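Local coordinates for extracellular solute-binding protein family 5 (PDB 4ONY) that probably captures peptides or related solutes in the periplasm and hands them to an ABC transporter for import into the cell, at residues R112-F117 / S168-F173. Residues are numbered along the deposited sequence; the frame is centred on the assembly and turned at random.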
loop_
_atom_site.group_PDB
_atom_site.type_symbol
_atom_site.label_atom_id
_atom_site.label_comp_id
_atom_site.label_asym_id
_atom_site.label_seq_id
_atom_site.Cartn_x
_atom_site.Cartn_y
_atom_site.Cartn_z
ATOM N N ARG A 112 0.800 -26.368 3.109
ATOM C CA ARG A 112 1.518 -25.297 3.812
ATOM C C ARG A 112 1.651 -25.453 5.335
ATOM O O ARG A 112 1.652 -24.479 6.059
ATOM C CB ARG A 112 0.950 -23.943 3.441
ATOM C CG ARG A 112 1.243 -23.662 1.966
ATOM C CD ARG A 112 1.068 -22.210 1.567
ATOM N NE ARG A 112 1.309 -22.065 0.156
ATOM C CZ ARG A 112 1.001 -20.993 -0.574
ATOM N NH1 ARG A 112 0.415 -19.927 -0.040
ATOM N NH2 ARG A 112 1.229 -21.006 -1.861
ATOM N N LYS A 113 1.832 -26.691 5.795
ATOM C CA LYS A 113 2.118 -26.963 7.203
ATOM C C LYS A 113 3.605 -26.890 7.526
ATOM O O LYS A 113 3.980 -26.832 8.709
ATOM C CB LYS A 113 1.573 -28.348 7.551
ATOM C CG LYS A 113 0.069 -28.390 7.896
ATOM C CD LYS A 113 -0.731 -29.504 7.185
ATOM C CE LYS A 113 -0.080 -30.912 7.168
ATOM N NZ LYS A 113 0.057 -31.498 5.778
ATOM N N TRP A 114 4.456 -26.891 6.509
ATOM C CA TRP A 114 5.907 -26.647 6.699
ATOM C C TRP A 114 6.504 -26.012 5.468
ATOM O O TRP A 114 5.919 -26.110 4.379
ATOM C CB TRP A 114 6.692 -27.953 7.027
ATOM C CG TRP A 114 6.555 -29.019 5.992
ATOM C CD1 TRP A 114 5.674 -30.049 6.003
ATOM C CD2 TRP A 114 7.305 -29.149 4.773
ATOM N NE1 TRP A 114 5.820 -30.818 4.878
ATOM C CE2 TRP A 114 6.817 -30.297 4.106
ATOM C CE3 TRP A 114 8.331 -28.404 4.177
ATOM C CZ2 TRP A 114 7.297 -30.703 2.859
ATOM C CZ3 TRP A 114 8.849 -28.839 2.949
ATOM C CH2 TRP A 114 8.324 -29.973 2.300
ATOM N N VAL A 115 7.650 -25.341 5.652
ATOM C CA VAL A 115 8.434 -24.811 4.546
ATOM C C VAL A 115 9.898 -25.021 4.883
ATOM O O VAL A 115 10.295 -24.915 6.036
ATOM C CB VAL A 115 8.101 -23.323 4.223
ATOM C CG1 VAL A 115 8.458 -22.416 5.385
ATOM C CG2 VAL A 115 8.827 -22.841 2.960
ATOM N N GLU A 116 10.698 -25.349 3.889
ATOM C CA GLU A 116 12.112 -25.609 4.102
ATOM C C GLU A 116 12.963 -24.827 3.083
ATOM O O GLU A 116 12.663 -24.825 1.908
ATOM C CB GLU A 116 12.392 -27.119 4.038
ATOM C CG GLU A 116 13.876 -27.489 4.201
ATOM C CD GLU A 116 14.097 -29.004 4.415
ATOM O OE1 GLU A 116 13.127 -29.769 4.427
ATOM O OE2 GLU A 116 15.226 -29.449 4.659
ATOM N N PHE A 117 13.998 -24.157 3.575
ATOM C CA PHE A 117 14.864 -23.290 2.776
ATOM C C PHE A 117 16.243 -23.848 2.814
ATOM O O PHE A 117 16.695 -24.316 3.880
ATOM C CB PHE A 117 14.909 -21.891 3.386
ATOM C CG PHE A 117 13.564 -21.227 3.477
ATOM C CD1 PHE A 117 13.013 -20.570 2.368
ATOM C CD2 PHE A 117 12.851 -21.238 4.666
ATOM C CE1 PHE A 117 11.768 -19.947 2.446
ATOM C CE2 PHE A 117 11.606 -20.648 4.736
ATOM C CZ PHE A 117 11.065 -19.989 3.636
ATOM N N SER A 168 20.364 -26.188 5.447
ATOM C CA SER A 168 18.886 -26.243 5.349
ATOM C C SER A 168 18.166 -26.026 6.666
ATOM O O SER A 168 18.555 -26.559 7.692
ATOM C CB SER A 168 18.426 -27.587 4.815
ATOM O OG SER A 168 18.633 -27.622 3.436
ATOM N N VAL A 169 17.072 -25.296 6.605
ATOM C CA VAL A 169 16.270 -25.012 7.772
ATOM C C VAL A 169 14.798 -25.196 7.465
ATOM O O VAL A 169 14.289 -24.692 6.480
ATOM C CB VAL A 169 16.590 -23.622 8.347
ATOM C CG1 VAL A 169 16.318 -22.483 7.333
ATOM C CG2 VAL A 169 15.791 -23.396 9.601
ATOM N N ARG A 170 14.099 -25.902 8.330
ATOM C CA ARG A 170 12.679 -26.171 8.147
ATOM C C ARG A 170 11.820 -25.546 9.248
ATOM O O ARG A 170 12.126 -25.678 10.419
ATOM C CB ARG A 170 12.414 -27.682 8.105
ATOM C CG ARG A 170 10.930 -27.983 7.967
ATOM C CD ARG A 170 10.566 -29.463 7.974
ATOM N NE ARG A 170 10.951 -30.110 6.726
ATOM C CZ ARG A 170 10.239 -31.045 6.070
ATOM N NH1 ARG A 170 9.058 -31.484 6.533
ATOM N NH2 ARG A 170 10.718 -31.568 4.934
ATOM N N PHE A 171 10.756 -24.860 8.848
ATOM C CA PHE A 171 9.749 -24.301 9.769
ATOM C C PHE A 171 8.517 -25.183 9.678
ATOM O O PHE A 171 7.965 -25.348 8.587
ATOM C CB PHE A 171 9.342 -22.886 9.310
ATOM C CG PHE A 171 10.457 -21.883 9.363
ATOM C CD1 PHE A 171 11.433 -21.847 8.389
ATOM C CD2 PHE A 171 10.525 -20.962 10.386
ATOM C CE1 PHE A 171 12.463 -20.913 8.441
ATOM C CE2 PHE A 171 11.549 -20.041 10.450
ATOM C CZ PHE A 171 12.528 -20.022 9.484
ATOM N N THR A 172 8.101 -25.773 10.783
ATOM C CA THR A 172 6.833 -26.511 10.837
ATOM C C THR A 172 5.805 -25.692 11.591
ATOM O O THR A 172 6.079 -25.242 12.705
ATOM C CB THR A 172 7.024 -27.864 11.538
ATOM O OG1 THR A 172 8.087 -28.557 10.912
ATOM C CG2 THR A 172 5.734 -28.725 11.490
ATOM N N PHE A 173 4.639 -25.489 10.987
ATOM C CA PHE A 173 3.645 -24.587 11.518
ATOM C C PHE A 173 2.596 -25.289 12.354
ATOM O O PHE A 173 2.394 -26.480 12.218
ATOM C CB PHE A 173 2.977 -23.802 10.374
ATOM C CG PHE A 173 3.974 -23.082 9.511
ATOM C CD1 PHE A 173 4.822 -22.136 10.080
ATOM C CD2 PHE A 173 4.129 -23.403 8.200
ATOM C CE1 PHE A 173 5.779 -21.499 9.325
ATOM C CE2 PHE A 173 5.071 -22.746 7.432
ATOM C CZ PHE A 173 5.896 -21.787 7.995
#
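Phe117 and Phe171 meet on the buried face of this antiparallel strand pair, CD2 of Phe117 lying 3.8 Å from CE1 of Phe171 and the ring planes turned 81° apart. Val115 fills in beside them, its CG1 reaching CZ of Phe173 at 3.7 Å. Helix 181-187 covers this side: Ile185 touches both Phe117 and Phe171, while Pro182 packs on Phe173. Between the two faces, the backbones are joined by hydrogen-bonded pairs, Val115 with Phe171 and Phe117 with Val169, and a nearly straight bond from Phe173 N to Lys113 O (2.7 Å) extends the ladder. The two strands are neighbours in an antiparallel sheet of this family 5 solute-binding protein, flanked by strands 97-108 and 158-165.

The opposite face, with Trp114, Glu116 and Arg170, is partly exposed and held by a stack and a salt bridge instead of apolar packing. Arg170 leaves its strand extended, then bends at chi3 (-73°), which lays its guanidinium flat over the Trp114 indole as a stacked cation-pi pair, CZ 3.8 Å from the centroid of the six-membered ring. The guanidinium edge points at Glu116, whose OE1 takes both NH2 (3.0 Å) and NE (3.2 Å) of Arg170; Glu116 OE2 is hydrogen-bonded to Thr164 OG1. Beyond Trp114, Lys113 is exposed and pairs with Asp109.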